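PDB 1IQ0: arginyl-trna synthetase from Thermus thermophilus, which probably catalyses the ATP-dependent attachment of L-arginine to tRNA(Arg), releasing AMP and diphosphate, as a monomeric class I aminoacyl-tRNA synthetase. Local coordinates for residues V408-I419 against F457-F465; A487-A498 against P559-S568. All blocks are in the same frame, centred on the assembly; numbering follows the deposited sequence.

Contact 1: residues V408-I419 against F457-F465; sequences VLEEATRRARAI and FRYQEALSF
Y459 and L463 of the short helix 459-463 enter successive hollows on helix 408-419 as knobs into holes. Y459 lies among V408, E411, A412 and R415; L463, one turn on, lies among A412, R415, A416 and I419. Aromatic contacts centre on Y459: E411 CG sits over one face of its ring, 3.7 Å from the centroid and 22° off the normal, a CH-pi contact, while V408 O meets the ring at its edge. The R415 guanidinium lies nearly parallel to the ring (18°), displaced so that Y459 CB lies over one face, toward the rim. Apolar contacts complete the seam: R415 CB touches L463 CD1 at 3.4 Å, and I419 CG2, the branch anti to its backbone N, approaches F465 CE1 at 3.5 Å. The charged groups pair within helix 408-419. R415 NE donates a hydrogen bond, part of a salt bridge, to E411 OE2 at 2.9 Å, on the anti side of the carboxylate, and R414 NH1 pairs with E411 OE1 at 2.8 Å; the first pair links E411 and R415, both packed on Y459, and should limit their rotation. Such knobs-into-holes packing joins helices crossing at -60° beside edge strand 455-457 of the class I catalytic-domain sheet.

Contact 2: residues A487-A498 against P559-S568; sequences AGEWGAPDLSQA and PEGLRELRLS
W490 lays its indole on helix 562-568, where L567 rises beneath it as the main bump. L567 CB stands over the five-membered ring, 3.6 Å from its centroid and 13° off the normal, in a CH-pi contact; CD1 touches W490 CB, and CD2 presses on A487 CB in a tight contact. With chi1 of 69°, W490 CG lies between its backbone N and carbonyl carbon, and W490 NE1 donates a nearly straight hydrogen bond of 3.1 Å to S568 OG, close to the ring plane. P493 fills the next hollow: its CG meets S568 OG and its CB rests on L565 CA at 3.6 Å. Beyond it, L565 CD1 and CD2 reach L495 and A498, respectively. E564 CB and CG pack against the carbonyl oxygens of G491 and A492; the bent chain sends OE1 back to accept from the backbone N of the N-cap residue G561, while OE2 accepts from a water held by G491 N. Here the glycine G561 lets the loop come close. D494 N hydrogen-bonds G561 O at 3.1 Å, on the opposite face from L565 N, and Q497 NE2 donates hydrogen bonds of 2.9 Å to both E560 O and D494 OD2. D494 OD1 also accepts from S496 N, forming an Asx turn. The whole is a loop wrapped over a helix N-terminus with an N-cap glycine, within the helical DALR anticodon-binding domain.

Contact 1 closes before contact 2 opens along the chain, and their centres lie 38 Å apart, with nearest atoms about 21 Å apart. Contact 1 is buried and joins helix 405-423 to the segment that leaves the edge strand 455-457 of the mixed sheet. Helix 470-487 follows helix 459-463 and ends at the loop of contact 2, which meets the start of helix 562-583 near the surface. The tail after that helix returns to contact 1, where M592 touches F465. L495, A498 and S568 of contact 2 also meet helix 84-92. Contact 1 thus packs at the edge of the catalytic-domain sheet, contact 2 ties early and late parts of the DALR range together, and residues 465-487 link them.

Contact 1: residues V408-I419 against F457-F465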
loop_
_atom_site.group_PDB
_atom_site.type_symbol
_atom_site.label_atom_id
_atom_site.label_comp_id
_atom_site.label_asym_id
_atom_site.label_seq_id
_atom_site.Cartn_x
_atom_site.Cartn_y
_atom_site.Cartn_z
ATOM N N VAL A 408 -17.049 10.688 6.549
ATOM C CA VAL A 408 -15.842 11.431 6.227
ATOM C C VAL A 408 -15.831 11.674 4.723
ATOM O O VAL A 408 -15.471 12.756 4.269
ATOM C CB VAL A 408 -14.563 10.673 6.644
ATOM C CG1 VAL A 408 -13.329 11.427 6.153
ATOM C CG2 VAL A 408 -14.502 10.546 8.166
ATOM N N LEU A 409 -16.255 10.675 3.951
ATOM C CA LEU A 409 -16.302 10.815 2.505
ATOM C C LEU A 409 -17.271 11.919 2.091
ATOM O O LEU A 409 -16.922 12.787 1.286
ATOM C CB LEU A 409 -16.719 9.499 1.844
ATOM C CG LEU A 409 -15.673 8.381 1.794
ATOM C CD1 LEU A 409 -16.277 7.126 1.178
ATOM C CD2 LEU A 409 -14.476 8.847 0.981
ATOM N N GLU A 410 -18.483 11.897 2.644
ATOM C CA GLU A 410 -19.480 12.900 2.290
ATOM C C GLU A 410 -19.071 14.309 2.693
ATOM O O GLU A 410 -19.246 15.246 1.926
ATOM C CB GLU A 410 -20.839 12.566 2.914
ATOM C CG GLU A 410 -20.901 12.708 4.425
ATOM C CD GLU A 410 -22.329 12.725 4.949
ATOM O OE1 GLU A 410 -22.511 12.766 6.184
ATOM O OE2 GLU A 410 -23.270 12.703 4.124
ATOM N N GLU A 411 -18.532 14.457 3.897
ATOM C CA GLU A 411 -18.109 15.760 4.384
ATOM C C GLU A 411 -16.926 16.298 3.576
ATOM O O GLU A 411 -16.842 17.499 3.323
ATOM C CB GLU A 411 -17.747 15.666 5.868
ATOM C CG GLU A 411 -17.222 16.965 6.500
ATOM C CD GLU A 411 -18.176 18.145 6.342
ATOM O OE1 GLU A 411 -19.379 17.918 6.098
ATOM O OE2 GLU A 411 -17.723 19.304 6.474
ATOM N N ALA A 412 -16.013 15.416 3.172
ATOM C CA ALA A 412 -14.862 15.834 2.377
ATOM C C ALA A 412 -15.325 16.206 0.972
ATOM O O ALA A 412 -14.800 17.139 0.359
ATOM C CB ALA A 412 -13.831 14.718 2.305
ATOM N N THR A 413 -16.315 15.475 0.468
ATOM C CA THR A 413 -16.859 15.729 -0.860
ATOM C C THR A 413 -17.638 17.045 -0.834
ATOM O O THR A 413 -17.699 17.763 -1.829
ATOM C CB THR A 413 -17.806 14.596 -1.296
ATOM O OG1 THR A 413 -17.073 13.366 -1.369
ATOM C CG2 THR A 413 -18.427 14.902 -2.661
ATOM N N ARG A 414 -18.230 17.343 0.316
ATOM C CA ARG A 414 -19.003 18.564 0.513
ATOM C C ARG A 414 -18.070 19.754 0.355
ATOM O O ARG A 414 -18.326 20.667 -0.432
ATOM C CB ARG A 414 -19.586 18.581 1.926
ATOM C CG ARG A 414 -20.543 19.720 2.221
ATOM C CD ARG A 414 -21.962 19.317 1.872
ATOM N NE ARG A 414 -22.294 17.993 2.403
ATOM C CZ ARG A 414 -22.145 17.631 3.675
ATOM N NH1 ARG A 414 -21.666 18.491 4.566
ATOM N NH2 ARG A 414 -22.472 16.403 4.060
ATOM N N ARG A 415 -16.984 19.736 1.122
ATOM C CA ARG A 415 -16.012 20.817 1.091
ATOM C C ARG A 415 -15.316 20.934 -0.263
ATOM O O ARG A 415 -15.050 22.041 -0.731
ATOM C CB ARG A 415 -14.983 20.626 2.203
ATOM C CG ARG A 415 -15.604 20.461 3.580
ATOM C CD ARG A 415 -14.586 20.718 4.673
ATOM N NE ARG A 415 -15.134 20.478 6.005
ATOM C CZ ARG A 415 -14.660 21.037 7.116
ATOM N NH1 ARG A 415 -13.636 21.876 7.051
ATOM N NH2 ARG A 415 -15.203 20.754 8.295
ATOM N N ALA A 416 -15.027 19.798 -0.893
ATOM C CA ALA A 416 -14.374 19.809 -2.197
ATOM C C ALA A 416 -15.281 20.492 -3.207
ATOM O O ALA A 416 -14.816 21.249 -4.057
ATOM C CB ALA A 416 -14.079 18.397 -2.655
ATOM N N ARG A 417 -16.575 20.209 -3.102
ATOM C CA ARG A 417 -17.582 20.775 -3.993
ATOM C C ARG A 417 -17.535 22.302 -3.949
ATOM O O ARG A 417 -17.571 22.967 -4.983
ATOM C CB ARG A 417 -18.974 20.285 -3.575
ATOM C CG ARG A 417 -20.054 20.409 -4.644
ATOM C CD ARG A 417 -19.725 19.548 -5.855
ATOM N NE ARG A 417 -20.887 19.280 -6.702
ATOM C CZ ARG A 417 -21.580 20.207 -7.357
ATOM N NH1 ARG A 417 -21.238 21.486 -7.272
ATOM N NH2 ARG A 417 -22.615 19.849 -8.105
ATOM N N ALA A 418 -17.446 22.856 -2.744
ATOM C CA ALA A 418 -17.395 24.302 -2.581
ATOM C C ALA A 418 -16.125 24.870 -3.205
ATOM O O ALA A 418 -16.141 25.955 -3.788
ATOM C CB ALA A 418 -17.462 24.667 -1.100
ATOM N N ILE A 419 -15.026 24.133 -3.083
ATOM C CA ILE A 419 -13.748 24.565 -3.636
ATOM C C ILE A 419 -13.788 24.612 -5.163
ATOM O O ILE A 419 -13.202 25.501 -5.778
ATOM C CB ILE A 419 -12.605 23.623 -3.198
ATOM C CG1 ILE A 419 -12.490 23.618 -1.672
ATOM C CG2 ILE A 419 -11.282 24.083 -3.803
ATOM C CD1 ILE A 419 -11.464 22.634 -1.139
ATOM N N PHE A 457 -6.248 13.320 10.614
ATOM C CA PHE A 457 -6.917 13.793 9.408
ATOM C C PHE A 457 -7.810 15.002 9.670
ATOM O O PHE A 457 -8.830 14.891 10.356
ATOM C CB PHE A 457 -7.764 12.682 8.786
ATOM C CG PHE A 457 -8.395 13.071 7.472
ATOM C CD1 PHE A 457 -7.663 12.999 6.286
ATOM C CD2 PHE A 457 -9.696 13.559 7.427
ATOM C CE1 PHE A 457 -8.218 13.412 5.069
ATOM C CE2 PHE A 457 -10.263 13.976 6.218
ATOM C CZ PHE A 457 -9.516 13.903 5.032
ATOM N N ARG A 458 -7.429 16.154 9.121
ATOM C CA ARG A 458 -8.221 17.374 9.287
ATOM C C ARG A 458 -8.663 17.802 7.891
ATOM O O ARG A 458 -7.835 18.024 7.014
ATOM C CB ARG A 458 -7.379 18.460 9.964
ATOM C CG ARG A 458 -6.643 17.954 11.204
ATOM C CD ARG A 458 -5.784 19.035 11.847
ATOM N NE ARG A 458 -6.544 19.858 12.781
ATOM C CZ ARG A 458 -6.859 19.488 14.020
ATOM N NH1 ARG A 458 -6.476 18.305 14.481
ATOM N NH2 ARG A 458 -7.567 20.300 14.795
ATOM N N TYR A 459 -9.972 17.894 7.687
ATOM C CA TYR A 459 -10.531 18.245 6.386
ATOM C C TYR A 459 -9.865 19.371 5.603
ATOM O O TYR A 459 -9.322 19.137 4.523
ATOM C CB TYR A 459 -12.024 18.557 6.517
ATOM C CG TYR A 459 -12.872 17.376 6.930
ATOM C CD1 TYR A 459 -13.268 17.204 8.258
ATOM C CD2 TYR A 459 -13.278 16.428 5.994
ATOM C CE1 TYR A 459 -14.056 16.115 8.640
ATOM C CE2 TYR A 459 -14.060 15.341 6.361
ATOM C CZ TYR A 459 -14.448 15.189 7.681
ATOM O OH TYR A 459 -15.241 14.129 8.034
ATOM N N GLN A 460 -9.912 20.589 6.133
ATOM C CA GLN A 460 -9.341 21.744 5.437
ATOM C C GLN A 460 -7.877 21.554 5.063
ATOM O O GLN A 460 -7.473 21.811 3.933
ATOM C CB GLN A 460 -9.504 23.011 6.285
ATOM C CG GLN A 460 -9.083 24.287 5.561
ATOM C CD GLN A 460 -9.515 25.555 6.284
ATOM O OE1 GLN A 460 -10.708 25.791 6.490
ATOM N NE2 GLN A 460 -8.546 26.379 6.667
ATOM N N GLU A 461 -7.090 21.101 6.026
ATOM C CA GLU A 461 -5.671 20.859 5.821
ATOM C C GLU A 461 -5.426 19.830 4.702
ATOM O O GLU A 461 -4.596 20.049 3.819
ATOM C CB GLU A 461 -5.070 20.372 7.139
ATOM C CG GLU A 461 -3.600 20.033 7.111
ATOM C CD GLU A 461 -3.117 19.530 8.456
ATOM O OE1 GLU A 461 -3.660 18.516 8.938
ATOM O OE2 GLU A 461 -2.201 20.148 9.035
ATOM N N ALA A 462 -6.168 18.723 4.735
ATOM C CA ALA A 462 -6.018 17.650 3.745
ATOM C C ALA A 462 -6.522 18.032 2.363
ATOM O O ALA A 462 -6.005 17.553 1.351
ATOM C CB ALA A 462 -6.751 16.393 4.222
ATOM N N LEU A 463 -7.536 18.892 2.327
ATOM C CA LEU A 463 -8.124 19.329 1.070
ATOM C C LEU A 463 -7.388 20.463 0.356
ATOM O O LEU A 463 -7.536 20.622 -0.853
ATOM C CB LEU A 463 -9.567 19.763 1.301
ATOM C CG LEU A 463 -10.624 18.682 1.474
ATOM C CD1 LEU A 463 -11.877 19.320 2.033
ATOM C CD2 LEU A 463 -10.901 18.002 0.135
ATOM N N SER A 464 -6.599 21.235 1.097
ATOM C CA SER A 464 -5.884 22.389 0.544
ATOM C C SER A 464 -5.017 22.170 -0.693
ATOM O O SER A 464 -4.131 21.315 -0.708
ATOM C CB SER A 464 -5.021 23.040 1.624
ATOM O OG SER A 464 -4.327 24.155 1.093
ATOM N N PHE A 465 -5.261 22.980 -1.721
ATOM C CA PHE A 465 -4.497 22.898 -2.963
ATOM C C PHE A 465 -3.097 23.466 -2.780
ATOM O O PHE A 465 -2.259 23.358 -3.671
ATOM C CB PHE A 465 -5.211 23.661 -4.082
ATOM C CG PHE A 465 -6.418 22.956 -4.624
ATOM C CD1 PHE A 465 -7.477 22.616 -3.790
ATOM C CD2 PHE A 465 -6.498 22.627 -5.970
ATOM C CE1 PHE A 465 -8.597 21.958 -4.292
ATOM C CE2 PHE A 465 -7.613 21.968 -6.481
ATOM C CZ PHE A 465 -8.663 21.633 -5.640
#

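Contact 2: residues A487-A498 against P559-S568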
loop_
_atom_site.group_PDB
_atom_site.type_symbol
_atom_site.label_atom_id
_atom_site.label_comp_id
_atom_site.label_asym_id
_atom_site.label_seq_id
_atom_site.Cartn_x
_atom_site.Cartn_y
_atom_site.Cartn_z
ATOM N N ALA A 487 -1.532 23.712 -26.434
ATOM C CA ALA A 487 -0.469 23.587 -27.425
ATOM C C ALA A 487 -0.830 22.785 -28.662
ATOM O O ALA A 487 -0.380 23.102 -29.763
ATOM C CB ALA A 487 0.779 22.981 -26.777
ATOM N N GLY A 488 -1.639 21.745 -28.486
ATOM C CA GLY A 488 -1.992 20.909 -29.615
ATOM C C GLY A 488 -0.791 20.034 -29.916
ATOM O O GLY A 488 -0.028 19.701 -29.012
ATOM N N GLU A 489 -0.605 19.664 -31.176
ATOM C CA GLU A 489 0.526 18.823 -31.554
ATOM C C GLU A 489 1.806 19.646 -31.682
ATOM O O GLU A 489 1.760 20.849 -31.946
ATOM C CB GLU A 489 0.242 18.120 -32.883
ATOM C CG GLU A 489 -0.931 17.150 -32.849
ATOM C CD GLU A 489 -0.699 15.985 -31.905
ATOM O OE1 GLU A 489 0.338 15.301 -32.047
ATOM O OE2 GLU A 489 -1.553 15.750 -31.023
ATOM N N TRP A 490 2.948 18.998 -31.479
ATOM C CA TRP A 490 4.232 19.669 -31.601
ATOM C C TRP A 490 5.256 18.688 -32.153
ATOM O O TRP A 490 5.040 17.474 -32.121
ATOM C CB TRP A 490 4.684 20.238 -30.248
ATOM C CG TRP A 490 5.064 19.223 -29.212
ATOM C CD1 TRP A 490 6.304 18.696 -28.996
ATOM C CD2 TRP A 490 4.203 18.643 -28.224
ATOM N NE1 TRP A 490 6.273 17.827 -27.927
ATOM C CE2 TRP A 490 4.992 17.775 -27.438
ATOM C CE3 TRP A 490 2.838 18.776 -27.927
ATOM C CZ2 TRP A 490 4.464 17.041 -26.372
ATOM C CZ3 TRP A 490 2.308 18.044 -26.863
ATOM C CH2 TRP A 490 3.124 17.188 -26.100
ATOM N N GLY A 491 6.365 19.213 -32.664
ATOM C CA GLY A 491 7.385 18.360 -33.241
ATOM C C GLY A 491 8.546 17.982 -32.343
ATOM O O GLY A 491 8.452 18.022 -31.113
ATOM N N ALA A 492 9.651 17.615 -32.985
ATOM C CA ALA A 492 10.867 17.196 -32.308
ATOM C C ALA A 492 11.472 18.256 -31.400
ATOM O O ALA A 492 11.658 19.412 -31.793
ATOM C CB ALA A 492 11.904 16.747 -33.338
ATOM N N PRO A 493 11.794 17.862 -30.162
ATOM C CA PRO A 493 12.390 18.745 -29.159
ATOM C C PRO A 493 13.829 19.042 -29.545
ATOM O O PRO A 493 14.512 18.180 -30.093
ATOM C CB PRO A 493 12.334 17.910 -27.878
ATOM C CG PRO A 493 11.211 16.934 -28.136
ATOM C CD PRO A 493 11.428 16.565 -29.569
ATOM N N ASP A 494 14.293 20.256 -29.269
ATOM C CA ASP A 494 15.680 20.589 -29.561
ATOM C C ASP A 494 16.399 20.601 -28.221
ATOM O O ASP A 494 16.448 21.625 -27.537
ATOM C CB ASP A 494 15.802 21.959 -30.235
ATOM C CG ASP A 494 17.247 22.312 -30.568
ATOM O OD1 ASP A 494 18.150 21.503 -30.239
ATOM O OD2 ASP A 494 17.480 23.396 -31.150
ATOM N N LEU A 495 16.952 19.451 -27.849
ATOM C CA LEU A 495 17.642 19.307 -26.575
ATOM C C LEU A 495 18.764 20.308 -26.335
ATOM O O LEU A 495 19.035 20.671 -25.190
ATOM C CB LEU A 495 18.185 17.882 -26.434
ATOM C CG LEU A 495 17.180 16.745 -26.654
ATOM C CD1 LEU A 495 17.845 15.424 -26.314
ATOM C CD2 LEU A 495 15.944 16.943 -25.791
ATOM N N SER A 496 19.410 20.766 -27.404
ATOM C CA SER A 496 20.519 21.715 -27.263
ATOM C C SER A 496 20.115 23.081 -26.698
ATOM O O SER A 496 20.962 23.816 -26.188
ATOM C CB SER A 496 21.218 21.918 -28.614
ATOM O OG SER A 496 20.394 22.637 -29.518
ATOM N N GLN A 497 18.832 23.424 -26.788
ATOM C CA GLN A 497 18.360 24.711 -26.276
ATOM C C GLN A 497 17.955 24.676 -24.793
ATOM O O GLN A 497 17.494 25.676 -24.244
ATOM C CB GLN A 497 17.183 25.220 -27.122
ATOM C CG GLN A 497 17.549 25.570 -28.571
ATOM C CD GLN A 497 16.421 26.282 -29.297
ATOM O OE1 GLN A 497 15.985 27.356 -28.881
ATOM N NE2 GLN A 497 15.940 25.686 -30.387
ATOM N N ALA A 498 18.145 23.532 -24.146
ATOM C CA ALA A 498 17.789 23.379 -22.737
ATOM C C ALA A 498 18.534 24.335 -21.808
ATOM O O ALA A 498 19.727 24.575 -21.976
ATOM C CB ALA A 498 18.036 21.935 -22.294
ATOM N N PRO A 559 10.706 30.068 -28.384
ATOM C CA PRO A 559 11.062 29.938 -29.802
ATOM C C PRO A 559 11.130 28.485 -30.257
ATOM O O PRO A 559 11.211 27.574 -29.436
ATOM C CB PRO A 559 12.420 30.638 -29.887
ATOM C CG PRO A 559 13.009 30.418 -28.506
ATOM C CD PRO A 559 11.802 30.696 -27.621
ATOM N N GLU A 560 11.097 28.286 -31.572
ATOM C CA GLU A 560 11.149 26.959 -32.167
ATOM C C GLU A 560 12.277 26.140 -31.562
ATOM O O GLU A 560 13.371 26.649 -31.349
ATOM C CB GLU A 560 11.349 27.070 -33.679
ATOM C CG GLU A 560 11.382 25.731 -34.393
ATOM C CD GLU A 560 11.422 25.888 -35.897
ATOM O OE1 GLU A 560 10.481 26.493 -36.451
ATOM O OE2 GLU A 560 12.392 25.411 -36.525
ATOM N N GLY A 561 12.001 24.870 -31.286
ATOM C CA GLY A 561 13.004 24.002 -30.693
ATOM C C GLY A 561 12.870 23.965 -29.186
ATOM O O GLY A 561 12.803 22.891 -28.584
ATOM N N LEU A 562 12.825 25.140 -28.566
ATOM C CA LEU A 562 12.688 25.226 -27.116
ATOM C C LEU A 562 11.246 24.915 -26.726
ATOM O O LEU A 562 10.997 24.257 -25.715
ATOM C CB LEU A 562 13.039 26.628 -26.623
ATOM C CG LEU A 562 13.826 26.756 -25.315
ATOM C CD1 LEU A 562 13.633 28.177 -24.750
ATOM C CD2 LEU A 562 13.387 25.701 -24.312
ATOM N N ARG A 563 10.300 25.403 -27.525
ATOM C CA ARG A 563 8.881 25.174 -27.260
ATOM C C ARG A 563 8.609 23.674 -27.247
ATOM O O ARG A 563 7.972 23.163 -26.329
ATOM C CB ARG A 563 8.012 25.875 -28.320
ATOM C CG ARG A 563 6.558 25.396 -28.357
ATOM C CD ARG A 563 5.621 26.357 -29.110
ATOM N NE ARG A 563 4.282 25.780 -29.284
ATOM C CZ ARG A 563 3.148 26.480 -29.326
ATOM N NH1 ARG A 563 3.157 27.808 -29.203
ATOM N NH2 ARG A 563 1.993 25.851 -29.498
ATOM N N GLU A 564 9.108 22.974 -28.260
ATOM C CA GLU A 564 8.927 21.531 -28.357
ATOM C C GLU A 564 9.586 20.837 -27.158
ATOM O O GLU A 564 9.007 19.934 -26.560
ATOM C CB GLU A 564 9.538 21.005 -29.663
ATOM C CG GLU A 564 8.803 21.386 -30.950
ATOM C CD GLU A 564 8.721 22.893 -31.192
ATOM O OE1 GLU A 564 9.644 23.631 -30.790
ATOM O OE2 GLU A 564 7.731 23.338 -31.805
ATOM N N LEU A 565 10.795 21.258 -26.805
ATOM C CA LEU A 565 11.492 20.667 -25.667
ATOM C C LEU A 565 10.667 20.807 -24.388
ATOM O O LEU A 565 10.497 19.836 -23.644
ATOM C CB LEU A 565 12.852 21.337 -25.458
ATOM C CG LEU A 565 13.546 21.049 -24.122
ATOM C CD1 LEU A 565 13.830 19.555 -23.977
ATOM C CD2 LEU A 565 14.833 21.839 -24.043
ATOM N N ARG A 566 10.159 22.012 -24.132
ATOM C CA ARG A 566 9.369 22.244 -22.930
ATOM C C ARG A 566 8.048 21.494 -22.937
ATOM O O ARG A 566 7.586 21.040 -21.888
ATOM C CB ARG A 566 9.152 23.744 -22.706
ATOM C CG ARG A 566 10.422 24.402 -22.177
ATOM C CD ARG A 566 10.305 25.890 -21.929
ATOM N NE ARG A 566 11.567 26.380 -21.377
ATOM C CZ ARG A 566 12.005 27.628 -21.484
ATOM N NH1 ARG A 566 11.282 28.544 -22.128
ATOM N NH2 ARG A 566 13.174 27.952 -20.957
ATOM N N LEU A 567 7.444 21.342 -24.112
ATOM C CA LEU A 567 6.186 20.612 -24.208
ATOM C C LEU A 567 6.410 19.130 -23.875
ATOM O O LEU A 567 5.600 18.522 -23.175
ATOM C CB LEU A 567 5.576 20.763 -25.606
ATOM C CG LEU A 567 4.873 22.097 -25.894
ATOM C CD1 LEU A 567 4.520 22.196 -27.367
ATOM C CD2 LEU A 567 3.617 22.207 -25.038
ATOM N N SER A 568 7.507 18.553 -24.366
ATOM C CA SER A 568 7.806 17.145 -24.087
ATOM C C SER A 568 8.137 16.951 -22.608
ATOM O O SER A 568 7.788 15.933 -22.012
ATOM C CB SER A 568 8.975 16.655 -24.945
ATOM O OG SER A 568 8.608 16.591 -26.312
HETATM O O HOH W 1 6.229 21.910 -33.363
#